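Local coordinates for protein LEOA (Escherichia coli, PDB 4AUR) that probably hydrolyses GTP as a bacterial dynamin of enterotoxigenic Escherichia coli, at residues 4-9 and 256-261; 50-55 and 270-275; 162-167 and 214-219. One frame throughout, in Å; residues are numbered along the deposited sequence.

Contact 1: 4-9 and 256-261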
loop_
_atom_site.group_PDB
_atom_site.type_symbol
_atom_site.label_atom_id
_atom_site.label_comp_id
_atom_site.label_asym_id
_atom_site.label_seq_id
_atom_site.Cartn_x
_atom_site.Cartn_y
_atom_site.Cartn_z
ATOM N N PHE A 4 -9.439 -3.194 41.884
ATOM C CA PHE A 4 -10.761 -3.436 41.323
ATOM C C PHE A 4 -11.131 -2.393 40.299
ATOM O O PHE A 4 -11.915 -2.673 39.409
ATOM C CB PHE A 4 -11.821 -3.483 42.422
ATOM C CG PHE A 4 -11.572 -4.542 43.442
ATOM C CD1 PHE A 4 -12.054 -5.815 43.255
ATOM C CD2 PHE A 4 -10.827 -4.264 44.569
ATOM C CE1 PHE A 4 -11.808 -6.802 44.180
ATOM C CE2 PHE A 4 -10.575 -5.244 45.511
ATOM C CZ PHE A 4 -11.069 -6.520 45.314
ATOM N N LYS A 5 -10.577 -1.191 40.423
ATOM C CA LYS A 5 -10.805 -0.148 39.424
ATOM C C LYS A 5 -9.993 -0.443 38.163
ATOM O O LYS A 5 -10.414 -0.096 37.064
ATOM C CB LYS A 5 -10.437 1.237 39.972
ATOM C CG LYS A 5 -10.913 2.407 39.110
ATOM C CD LYS A 5 -10.185 3.703 39.471
ATOM C CE LYS A 5 -10.181 4.708 38.322
ATOM N NZ LYS A 5 -9.336 5.913 38.597
ATOM N N GLN A 6 -8.825 -1.064 38.333
ATOM C CA GLN A 6 -7.951 -1.390 37.224
ATOM C C GLN A 6 -8.578 -2.502 36.455
ATOM O O GLN A 6 -8.541 -2.515 35.243
ATOM C CB GLN A 6 -6.591 -1.840 37.718
ATOM C CG GLN A 6 -5.577 -2.068 36.616
ATOM C CD GLN A 6 -5.074 -0.777 35.985
ATOM O OE1 GLN A 6 -5.373 -0.490 34.826
ATOM N NE2 GLN A 6 -4.306 0.003 36.743
ATOM N N PHE A 7 -9.170 -3.444 37.170
ATOM C CA PHE A 7 -9.783 -4.555 36.519
ATOM C C PHE A 7 -10.956 -4.007 35.755
ATOM O O PHE A 7 -10.993 -4.067 34.540
ATOM C CB PHE A 7 -10.225 -5.605 37.526
ATOM C CG PHE A 7 -11.033 -6.705 36.927
ATOM C CD1 PHE A 7 -10.415 -7.800 36.385
ATOM C CD2 PHE A 7 -12.413 -6.629 36.895
ATOM C CE1 PHE A 7 -11.158 -8.820 35.826
ATOM C CE2 PHE A 7 -13.169 -7.650 36.347
ATOM C CZ PHE A 7 -12.543 -8.750 35.806
ATOM N N SER A 8 -11.893 -3.415 36.467
ATOM C CA SER A 8 -13.095 -2.910 35.827
ATOM C C SER A 8 -12.752 -2.131 34.554
ATOM O O SER A 8 -13.461 -2.261 33.564
ATOM C CB SER A 8 -13.851 -2.022 36.792
ATOM O OG SER A 8 -13.091 -0.855 36.969
ATOM N N ILE A 9 -11.669 -1.344 34.608
ATOM C CA ILE A 9 -11.135 -0.598 33.459
ATOM C C ILE A 9 -10.597 -1.501 32.366
ATOM O O ILE A 9 -10.857 -1.273 31.180
ATOM C CB ILE A 9 -9.956 0.328 33.851
ATOM C CG1 ILE A 9 -10.447 1.564 34.587
ATOM C CG2 ILE A 9 -9.164 0.793 32.625
ATOM C CD1 ILE A 9 -9.349 2.278 35.366
ATOM N N ALA A 256 2.921 -4.130 41.605
ATOM C CA ALA A 256 3.253 -5.212 40.686
ATOM C C ALA A 256 1.978 -5.842 40.176
ATOM O O ALA A 256 1.855 -6.170 39.003
ATOM C CB ALA A 256 4.109 -6.263 41.378
ATOM N N ALA A 257 1.043 -6.031 41.089
ATOM C CA ALA A 257 -0.207 -6.686 40.771
ATOM C C ALA A 257 -0.972 -5.794 39.815
ATOM O O ALA A 257 -1.616 -6.261 38.905
ATOM C CB ALA A 257 -1.005 -6.952 42.037
ATOM N N THR A 258 -0.841 -4.495 39.995
ATOM C CA THR A 258 -1.561 -3.560 39.170
ATOM C C THR A 258 -1.045 -3.539 37.745
ATOM O O THR A 258 -1.831 -3.371 36.835
ATOM C CB THR A 258 -1.565 -2.174 39.827
ATOM O OG1 THR A 258 -2.601 -2.171 40.816
ATOM C CG2 THR A 258 -1.801 -1.051 38.802
ATOM N N GLU A 259 0.253 -3.729 37.550
ATOM C CA GLU A 259 0.836 -3.766 36.210
ATOM C C GLU A 259 0.528 -5.045 35.450
ATOM O O GLU A 259 0.659 -5.085 34.234
ATOM C CB GLU A 259 2.365 -3.621 36.284
ATOM C CG GLU A 259 2.842 -2.217 36.589
ATOM C CD GLU A 259 2.451 -1.227 35.505
ATOM O OE1 GLU A 259 2.795 -1.489 34.322
ATOM O OE2 GLU A 259 1.795 -0.204 35.833
ATOM N N ILE A 260 0.187 -6.107 36.165
ATOM C CA ILE A 260 -0.017 -7.397 35.543
ATOM C C ILE A 260 -1.420 -7.370 35.048
ATOM O O ILE A 260 -1.700 -7.742 33.924
ATOM C CB ILE A 260 0.150 -8.551 36.546
ATOM C CG1 ILE A 260 1.625 -8.902 36.702
ATOM C CG2 ILE A 260 -0.609 -9.791 36.099
ATOM C CD1 ILE A 260 1.906 -9.739 37.927
ATOM N N LEU A 261 -2.304 -6.939 35.927
ATOM C CA LEU A 261 -3.676 -6.726 35.590
ATOM C C LEU A 261 -3.783 -5.918 34.330
ATOM O O LEU A 261 -4.576 -6.240 33.446
ATOM C CB LEU A 261 -4.345 -5.965 36.700
ATOM C CG LEU A 261 -4.590 -6.775 37.956
ATOM C CD1 LEU A 261 -4.968 -5.820 39.075
ATOM C CD2 LEU A 261 -5.670 -7.820 37.738
#
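Gln6 of helix 3-30 meets Thr258 and Leu261 of helix 250-273 where the two helices pack over the central sheet. Gln6 is buried there. The backbones come close, with Gln6 CA 7.0 Å from Thr258 CA. Gln6 makes the contact from one side, and its partners are one turn apart on the other helix. Its CG stands anti to the backbone N (chi1 -174°), which points the chain between Thr258 and Leu261. There Gln6 CG lies 4.1 Å from Leu261 CB and 4.0 Å from the carbonyl oxygen Thr258 O. The chain then bends at chi2 (73°), which swings the amide round to Thr258. Gln6 NE2 ends 3.4 Å from the methyl carbon Thr258 CG2. The two side chains cross at about a right angle.

Both helices are layered on the central sheet of the dynamin-type P-loop NTPase fold. Leu261 reaches Leu54 of strand 54-60 and Leu140 of strand 140-146. Phe7, next to Gln6, also touches Leu54 and sets its ring edge-to-face with that of His139.

No hydrogen bond joins the two segments. Thr258 OG1 is turned to its own helix and bonds Lys254 O, which leaves the methyl as the part of the Thr258 side chain that meets the glutamine. Leu261 presents its CB to Gln6 CG, so this half of the contact is aliphatic. Gln6 also touches Met1, at the very start of the chain.

Contact 2: 50-55 and 270-275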
loop_
_atom_site.group_PDB
_atom_site.type_symbol
_atom_site.label_atom_id
_atom_site.label_comp_id
_atom_site.label_asym_id
_atom_site.label_seq_id
_atom_site.Cartn_x
_atom_site.Cartn_y
_atom_site.Cartn_z
ATOM N N GLU A 50 -18.774 -9.499 30.262
ATOM C CA GLU A 50 -19.451 -8.621 31.219
ATOM C C GLU A 50 -19.616 -9.253 32.606
ATOM O O GLU A 50 -19.425 -8.588 33.620
ATOM C CB GLU A 50 -20.841 -8.227 30.690
ATOM C CG GLU A 50 -20.858 -7.091 29.676
ATOM C CD GLU A 50 -20.484 -5.753 30.288
ATOM O OE1 GLU A 50 -20.201 -5.698 31.517
ATOM O OE2 GLU A 50 -20.478 -4.741 29.533
ATOM N N SER A 51 -19.967 -10.533 32.644
ATOM C CA SER A 51 -20.121 -11.249 33.913
ATOM C C SER A 51 -18.849 -11.255 34.755
ATOM O O SER A 51 -18.883 -10.953 35.952
ATOM C CB SER A 51 -20.501 -12.711 33.673
ATOM O OG SER A 51 -20.182 -13.458 34.831
ATOM N N ASP A 52 -17.742 -11.617 34.108
ATOM C CA ASP A 52 -16.494 -11.939 34.776
ATOM C C ASP A 52 -16.056 -10.920 35.838
ATOM O O ASP A 52 -16.324 -9.714 35.727
ATOM C CB ASP A 52 -15.392 -12.157 33.736
ATOM C CG ASP A 52 -15.506 -13.521 33.022
ATOM O OD1 ASP A 52 -16.624 -13.942 32.630
ATOM O OD2 ASP A 52 -14.464 -14.187 32.856
ATOM N N VAL A 53 -15.398 -11.446 36.873
ATOM C CA VAL A 53 -14.927 -10.682 38.010
ATOM C C VAL A 53 -13.469 -11.027 38.246
ATOM O O VAL A 53 -13.015 -12.097 37.834
ATOM C CB VAL A 53 -15.701 -11.045 39.302
ATOM C CG1 VAL A 53 -17.208 -10.949 39.106
ATOM C CG2 VAL A 53 -15.355 -12.443 39.777
ATOM N N LEU A 54 -12.748 -10.141 38.933
ATOM C CA LEU A 54 -11.348 -10.379 39.276
ATOM C C LEU A 54 -11.125 -11.669 40.048
ATOM O O LEU A 54 -11.781 -11.919 41.035
ATOM C CB LEU A 54 -10.802 -9.233 40.115
ATOM C CG LEU A 54 -9.354 -9.368 40.563
ATOM C CD1 LEU A 54 -8.396 -9.553 39.404
ATOM C CD2 LEU A 54 -8.958 -8.121 41.315
ATOM N N ARG A 55 -10.154 -12.460 39.614
ATOM C CA ARG A 55 -9.851 -13.749 40.208
ATOM C C ARG A 55 -8.369 -13.849 40.500
ATOM O O ARG A 55 -7.543 -13.607 39.628
ATOM C CB ARG A 55 -10.248 -14.883 39.277
ATOM C CG ARG A 55 -9.938 -16.248 39.850
ATOM C CD ARG A 55 -10.188 -17.340 38.841
ATOM N NE ARG A 55 -11.607 -17.553 38.668
ATOM C CZ ARG A 55 -12.144 -18.254 37.684
ATOM N NH1 ARG A 55 -11.377 -18.826 36.766
ATOM N NH2 ARG A 55 -13.466 -18.377 37.618
ATOM N N LEU A 270 -9.793 -12.494 26.491
ATOM C CA LEU A 270 -9.838 -12.924 25.081
ATOM C C LEU A 270 -9.683 -14.438 24.936
ATOM O O LEU A 270 -10.521 -15.101 24.356
ATOM C CB LEU A 270 -8.796 -12.188 24.231
ATOM C CG LEU A 270 -9.051 -10.673 24.179
ATOM C CD1 LEU A 270 -8.034 -9.926 23.322
ATOM C CD2 LEU A 270 -10.472 -10.352 23.705
ATOM N N VAL A 271 -8.619 -15.002 25.465
ATOM C CA VAL A 271 -8.478 -16.426 25.408
ATOM C C VAL A 271 -9.728 -17.135 25.980
ATOM O O VAL A 271 -10.342 -17.944 25.321
ATOM C CB VAL A 271 -7.229 -16.882 26.167
ATOM C CG1 VAL A 271 -7.068 -18.381 26.023
ATOM C CG2 VAL A 271 -6.004 -16.176 25.622
ATOM N N LYS A 272 -10.114 -16.827 27.202
ATOM C CA LYS A 272 -11.281 -17.467 27.811
ATOM C C LYS A 272 -12.495 -17.587 26.855
ATOM O O LYS A 272 -13.152 -18.613 26.832
ATOM C CB LYS A 272 -11.660 -16.718 29.103
ATOM C CG LYS A 272 -12.908 -17.220 29.803
ATOM C CD LYS A 272 -13.266 -16.373 31.019
ATOM C CE LYS A 272 -14.140 -17.162 31.996
ATOM N NZ LYS A 272 -13.650 -17.136 33.414
ATOM N N THR A 273 -12.786 -16.546 26.082
ATOM C CA THR A 273 -13.910 -16.529 25.128
ATOM C C THR A 273 -13.571 -16.950 23.704
ATOM O O THR A 273 -14.455 -16.965 22.844
ATOM C CB THR A 273 -14.503 -15.107 25.009
ATOM O OG1 THR A 273 -13.445 -14.136 24.904
ATOM C CG2 THR A 273 -15.362 -14.784 26.205
ATOM N N GLY A 274 -12.308 -17.270 23.436
ATOM C CA GLY A 274 -11.893 -17.759 22.126
ATOM C C GLY A 274 -11.761 -16.670 21.070
ATOM O O GLY A 274 -11.747 -16.951 19.893
HETATM N N MSE A 275 -11.628 -15.433 21.504
HETATM C CA MSE A 275 -11.608 -14.269 20.625
HETATM C C MSE A 275 -10.203 -13.837 20.295
HETATM O O MSE A 275 -9.980 -13.063 19.358
HETATM C CB MSE A 275 -12.297 -13.115 21.327
HETATM C CG MSE A 275 -13.797 -13.292 21.376
HETATM SE SE MSE A 275 -14.613 -13.201 19.581
HETATM C CE MSE A 275 -15.150 -15.091 19.449
HETATM O O HOH W 1 -15.902 -18.545 35.155
#
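Asp52 and Lys272 form a salt bridge between the turn that follows helix 38-51 and the last turn of helix 250-273. The two side chains come from opposite directions. Lys272 NZ is 3.1 Å from Asp52 OD2, but the hydrogen bond is weak. The lysine chain is extended up to a bend at chi4. Lys272 NZ also donates to a water at 3.2 Å. The same water accepts a weak bond from Arg55 NH2 at 3.5 Å, and so bridges the two cations from one side. Arg55 NH2 and Lys272 NZ are 4.4 Å apart. These like charges would probably be unfavourable together without the acids nearby.

Arg55 lies near the start of strand 54-60 of the central sheet. Its main partner is on the adjacent strand 104-108: its NE pairs with Glu105 OE1. Its NH1 makes a weak bond to Tyr134 O. Lys272 NZ has a further, long and weak ion pair with Glu137 OE1. Just beyond Lys272, Gly274 closes the helix in a Schellman motif, with Met275 N bonded to Leu270 O at 3.1 Å. The two positive charges are thus probably balanced by Asp52, in the turn, and Glu105, in the sheet.

Contact 3: 162-167 and 214-219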
loop_
_atom_site.group_PDB
_atom_site.type_symbol
_atom_site.label_atom_id
_atom_site.label_comp_id
_atom_site.label_asym_id
_atom_site.label_seq_id
_atom_site.Cartn_x
_atom_site.Cartn_y
_atom_site.Cartn_z
ATOM N N VAL A 162 2.645 -24.431 37.210
ATOM C CA VAL A 162 2.190 -23.072 37.007
ATOM C C VAL A 162 2.912 -22.406 35.869
ATOM O O VAL A 162 2.292 -21.770 35.015
ATOM C CB VAL A 162 2.406 -22.240 38.267
ATOM C CG1 VAL A 162 2.043 -20.787 38.027
ATOM C CG2 VAL A 162 1.549 -22.788 39.379
ATOM N N LEU A 163 4.229 -22.529 35.862
ATOM C CA LEU A 163 5.055 -21.745 34.938
ATOM C C LEU A 163 5.222 -22.449 33.614
ATOM O O LEU A 163 5.213 -21.818 32.579
ATOM C CB LEU A 163 6.426 -21.467 35.531
ATOM C CG LEU A 163 6.488 -20.816 36.902
ATOM C CD1 LEU A 163 7.940 -20.626 37.297
ATOM C CD2 LEU A 163 5.791 -19.473 36.948
ATOM N N ARG A 164 5.379 -23.757 33.636
ATOM C CA ARG A 164 5.567 -24.466 32.400
ATOM C C ARG A 164 4.238 -24.972 31.862
ATOM O O ARG A 164 3.786 -24.503 30.813
ATOM C CB ARG A 164 6.556 -25.608 32.572
ATOM C CG ARG A 164 6.912 -26.279 31.257
ATOM C CD ARG A 164 8.222 -25.735 30.738
ATOM N NE ARG A 164 8.051 -24.376 30.250
ATOM C CZ ARG A 164 9.022 -23.474 30.145
ATOM N NH1 ARG A 164 10.273 -23.751 30.513
ATOM N NH2 ARG A 164 8.732 -22.270 29.669
ATOM N N ASP A 165 3.618 -25.921 32.574
ATOM C CA ASP A 165 2.402 -26.587 32.094
ATOM C C ASP A 165 1.328 -25.539 31.762
ATOM O O ASP A 165 0.878 -25.472 30.626
ATOM C CB ASP A 165 1.906 -27.572 33.150
ATOM C CG ASP A 165 0.929 -28.621 32.607
ATOM O OD1 ASP A 165 0.425 -28.520 31.455
ATOM O OD2 ASP A 165 0.656 -29.574 33.382
ATOM N N LEU A 166 0.971 -24.700 32.734
ATOM C CA LEU A 166 -0.109 -23.741 32.570
ATOM C C LEU A 166 0.351 -22.441 31.981
ATOM O O LEU A 166 -0.465 -21.645 31.552
ATOM C CB LEU A 166 -0.782 -23.428 33.899
ATOM C CG LEU A 166 -1.448 -24.572 34.654
ATOM C CD1 LEU A 166 -2.129 -23.997 35.877
ATOM C CD2 LEU A 166 -2.438 -25.335 33.781
ATOM N N ASN A 167 1.648 -22.181 32.000
ATOM C CA ASN A 167 2.193 -21.117 31.176
ATOM C C ASN A 167 1.803 -19.733 31.693
ATOM O O ASN A 167 1.620 -18.816 30.915
ATOM C CB ASN A 167 1.711 -21.350 29.723
ATOM C CG ASN A 167 2.366 -20.432 28.717
ATOM O OD1 ASN A 167 1.704 -19.969 27.782
ATOM N ND2 ASN A 167 3.650 -20.138 28.908
ATOM N N ALA A 214 16.933 -18.179 30.200
ATOM C CA ALA A 214 17.478 -16.961 30.782
ATOM C C ALA A 214 16.495 -15.828 30.596
ATOM O O ALA A 214 16.356 -14.993 31.488
ATOM C CB ALA A 214 18.825 -16.608 30.171
ATOM N N GLN A 215 15.802 -15.810 29.458
ATOM C CA GLN A 215 14.848 -14.737 29.166
ATOM C C GLN A 215 13.604 -14.820 30.026
ATOM O O GLN A 215 13.072 -13.801 30.450
ATOM C CB GLN A 215 14.462 -14.728 27.689
ATOM C CG GLN A 215 15.392 -13.868 26.842
ATOM C CD GLN A 215 15.464 -14.323 25.393
ATOM O OE1 GLN A 215 14.518 -14.137 24.616
ATOM N NE2 GLN A 215 16.596 -14.922 25.022
ATOM N N GLU A 216 13.134 -16.033 30.278
ATOM C CA GLU A 216 12.000 -16.243 31.161
ATOM C C GLU A 216 12.362 -15.819 32.564
ATOM O O GLU A 216 11.575 -15.169 33.231
ATOM C CB GLU A 216 11.564 -17.696 31.140
ATOM C CG GLU A 216 10.926 -18.107 29.828
ATOM C CD GLU A 216 10.630 -19.586 29.753
ATOM O OE1 GLU A 216 11.562 -20.402 29.871
ATOM O OE2 GLU A 216 9.453 -19.942 29.579
ATOM N N CYS A 217 13.571 -16.145 33.002
ATOM C CA CYS A 217 14.051 -15.684 34.312
ATOM C C CYS A 217 13.919 -14.171 34.536
ATOM O O CYS A 217 13.498 -13.739 35.599
ATOM C CB CYS A 217 15.483 -16.150 34.560
ATOM S SG CYS A 217 15.524 -17.903 34.947
ATOM N N GLU A 218 14.267 -13.381 33.534
ATOM C CA GLU A 218 14.120 -11.942 33.611
ATOM C C GLU A 218 12.641 -11.525 33.695
ATOM O O GLU A 218 12.305 -10.513 34.318
ATOM C CB GLU A 218 14.765 -11.295 32.383
ATOM C CG GLU A 218 16.265 -11.545 32.236
ATOM C CD GLU A 218 16.844 -10.971 30.938
ATOM O OE1 GLU A 218 17.052 -9.731 30.890
ATOM O OE2 GLU A 218 17.089 -11.748 29.969
ATOM N N GLN A 219 11.758 -12.308 33.074
ATOM C CA GLN A 219 10.323 -12.035 33.123
ATOM C C GLN A 219 9.699 -12.312 34.485
ATOM O O GLN A 219 8.585 -11.879 34.749
ATOM C CB GLN A 219 9.572 -12.843 32.052
ATOM C CG GLN A 219 9.595 -12.192 30.677
ATOM C CD GLN A 219 9.110 -13.126 29.569
ATOM O OE1 GLN A 219 8.281 -14.024 29.798
ATOM N NE2 GLN A 219 9.630 -12.916 28.351
#
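Arg164 and Glu216 reach each other through differently shaped chains. In Arg164, CG is anti to the backbone N (chi1 -173°), and bends at chi2 and chi3 then carry the guanidinium across to the short helix 214-219. CG of Glu216 lies beside its backbone N instead, and beyond it the chain runs out straight. The two side chains cross at about a right angle, yet their flat ends are almost coplanar, with planes 20° apart.

The carboxylate meets the guanidinium at its edge. Glu216 CD lies in the guanidinium plane, 3.3 Å from Arg164 NH2. Arg164 NH2 donates to Glu216 OE2 in a salt bridge. Its modelled length, 2.4 Å, is very short and is doubtful at this resolution. The modelled N-H...O angle, 133°, is equally uncertain. The second oxygen is set back: Glu216 OE1 lies 3.4 Å from Arg164 NH2 and makes no bond to the guanidinium. Glu216 OE1 accepts from Thr213 N, just ahead of the helix. The carboxylate is thus shared between the arginine and the start of its own helix, which should limit its rotation.

This is a contact at the protein surface. Leu169 touches Glu216 from the loop after helix 156-165, and Asp165 turns to Arg132 in a separate salt bridge. Helix 156-165 links the parallel neighbours 140-146 and 172-177, while helix 214-219 leads into strand 221-224 at the sheet edge. The ion pair therefore joins successive beta-alpha-beta crossovers of the P-loop NTPase fold.

How the contacts relate
All three contacts lie at the globular end of a long, largely helical molecule, around its six-stranded sheet. Contacts 1 and 2 are neighbours, with centres 14 Å apart. They share helix 250-273 and touch directly at the start of strand 54-60. Their segments alternate along the chain, so the N-terminal region is tied twice to one helix. Contact 3 stands apart, its centre 21 Å from that of contact 1 and 22 Å from that of contact 2. In sequence it falls between the two segments of each. Helix 250-273 leads into the long helix 275-343. Contacts 1 and 2 thus hold helix 3-30 and the entry to strand 54-60 against helix 250-273, probably near the junction with the helical region.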